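Local coordinates for thiosulfate sulfurtransferase YnjE (Escherichia coli, PDB 2WLR), which catalyses transfer of the sulfane sulfur of thiosulfate to cyanide, giving thiocyanate and sulfite, in the bacterial periplasm, at residues R232-D235 with Q239-S242. Sequence-based numbering, arbitrary orientation.
Sequences RLLD and QTWS
Thr240 meets the end of strand 231-234 and the first residue beyond it with both branches of its side chain. Its methyl CG2 lies 3.4 Å from the backbone O of Asp235, while its hydroxyl OG1 faces the isobutyl group of Leu234. CG, CD1 and CD2 of Leu234 lie about equally far from that oxygen, with CG to Thr240 OG1 at 3.9 Å, so the hydroxyl faces the fork of the leucine rather than one methyl. OG1 of Thr240 is also 3.5 Å from O of Asp235, but its hydrogen-bond partner is the backbone O of Gly237, the residue just before helix 238-243. With chi1 at 68°, OG1 lies between the backbone N and the carbonyl carbon of Thr240, and CG2, beside the N, is the branch nearest the Asp235 carbonyl. No hydrogen bond joins the two segments; contact is by van der Waals packing, with 137 Å² buried in all. Leu234 reaches the helix with CG anti to its own N (chi1 176°). OD1 of Asp235 takes a hydrogen bond from the backbone N of Met340, which belongs to the range of the third rhodanese domain. Pro128, from helix 128-135, touches both Leu234 and Thr240, and Tyr209 also packs on Leu234. Here short helix 238-243 turns back beside the end of the preceding strand in the second rhodanese domain, where strand 231-234 runs parallel between strands 125-126 and 205-209 and helix 128-135 packs beside the turn.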
loop_
_atom_site.group_PDB
_atom_site.type_symbol
_atom_site.label_atom_id
_atom_site.label_comp_id
_atom_site.label_asym_id
_atom_site.label_seq_id
_atom_site.Cartn_x
_atom_site.Cartn_y
_atom_site.Cartn_z
ATOM N N ARG A 232 -10.251 -4.401 -2.392
ATOM C CA ARG A 232 -9.289 -3.534 -3.052
ATOM C C ARG A 232 -9.223 -2.199 -2.348
ATOM O O ARG A 232 -10.139 -1.818 -1.596
ATOM C CB ARG A 232 -9.678 -3.324 -4.502
ATOM C CG ARG A 232 -9.942 -4.615 -5.203
ATOM C CD ARG A 232 -10.077 -4.438 -6.671
ATOM N NE ARG A 232 -10.640 -5.602 -7.313
ATOM C CZ ARG A 232 -10.685 -5.765 -8.630
ATOM N NH1 ARG A 232 -10.107 -4.889 -9.439
ATOM N NH2 ARG A 232 -11.311 -6.822 -9.124
ATOM N N LEU A 233 -8.122 -1.488 -2.579
ATOM C CA LEU A 233 -7.915 -0.141 -2.027
ATOM C C LEU A 233 -7.709 0.809 -3.158
ATOM O O LEU A 233 -7.077 0.482 -4.150
ATOM C CB LEU A 233 -6.634 -0.057 -1.207
ATOM C CG LEU A 233 -6.559 -0.841 0.088
ATOM C CD1 LEU A 233 -5.167 -0.624 0.738
ATOM C CD2 LEU A 233 -7.693 -0.453 1.037
ATOM N N LEU A 234 -8.173 2.031 -2.977
ATOM C CA LEU A 234 -7.710 3.127 -3.823
ATOM C C LEU A 234 -6.324 3.579 -3.384
ATOM O O LEU A 234 -6.146 4.107 -2.308
ATOM C CB LEU A 234 -8.677 4.313 -3.783
ATOM C CG LEU A 234 -8.295 5.580 -4.543
ATOM C CD1 LEU A 234 -8.070 5.300 -6.046
ATOM C CD2 LEU A 234 -9.353 6.663 -4.377
ATOM N N ASP A 235 -5.354 3.393 -4.263
ATOM C CA ASP A 235 -3.939 3.661 -3.964
ATOM C C ASP A 235 -3.805 5.159 -3.716
ATOM O O ASP A 235 -4.213 5.953 -4.561
ATOM C CB ASP A 235 -3.124 3.221 -5.179
ATOM C CG ASP A 235 -1.627 3.143 -4.926
ATOM O OD1 ASP A 235 -1.181 3.226 -3.773
ATOM O OD2 ASP A 235 -0.930 3.016 -5.953
ATOM N N GLN A 239 -7.067 11.699 -1.620
ATOM C CA GLN A 239 -6.359 12.837 -2.207
ATOM C C GLN A 239 -6.103 12.614 -3.691
ATOM O O GLN A 239 -6.074 13.570 -4.468
ATOM C CB GLN A 239 -5.065 13.126 -1.466
ATOM C CG GLN A 239 -4.493 14.525 -1.776
ATOM C CD GLN A 239 -5.493 15.632 -1.530
ATOM O OE1 GLN A 239 -6.205 15.634 -0.520
ATOM N NE2 GLN A 239 -5.557 16.589 -2.453
ATOM N N THR A 240 -5.887 11.370 -4.106
ATOM C CA THR A 240 -5.671 11.095 -5.526
ATOM C C THR A 240 -6.932 11.379 -6.371
ATOM O O THR A 240 -6.820 11.804 -7.523
ATOM C CB THR A 240 -5.174 9.645 -5.811
ATOM O OG1 THR A 240 -6.187 8.666 -5.527
ATOM C CG2 THR A 240 -3.844 9.335 -5.074
ATOM N N TRP A 241 -8.105 11.083 -5.839
ATOM C CA TRP A 241 -9.366 11.444 -6.489
ATOM C C TRP A 241 -9.528 12.950 -6.593
ATOM O O TRP A 241 -9.876 13.469 -7.657
ATOM C CB TRP A 241 -10.550 10.845 -5.729
ATOM C CG TRP A 241 -11.859 11.012 -6.467
ATOM C CD1 TRP A 241 -12.717 12.055 -6.394
ATOM C CD2 TRP A 241 -12.449 10.066 -7.354
ATOM N NE1 TRP A 241 -13.786 11.843 -7.188
ATOM C CE2 TRP A 241 -13.677 10.610 -7.784
ATOM C CE3 TRP A 241 -12.080 8.801 -7.821
ATOM C CZ2 TRP A 241 -14.494 9.961 -8.688
ATOM C CZ3 TRP A 241 -12.886 8.166 -8.691
ATOM C CH2 TRP A 241 -14.105 8.728 -9.116
ATOM N N SER A 242 -9.258 13.630 -5.493
ATOM C CA SER A 242 -9.355 15.092 -5.421
ATOM C C SER A 242 -8.418 15.734 -6.447
ATOM O O SER A 242 -8.834 16.596 -7.253
ATOM C CB SER A 242 -9.021 15.563 -4.004
ATOM O OG SER A 242 -9.184 16.977 -3.867
#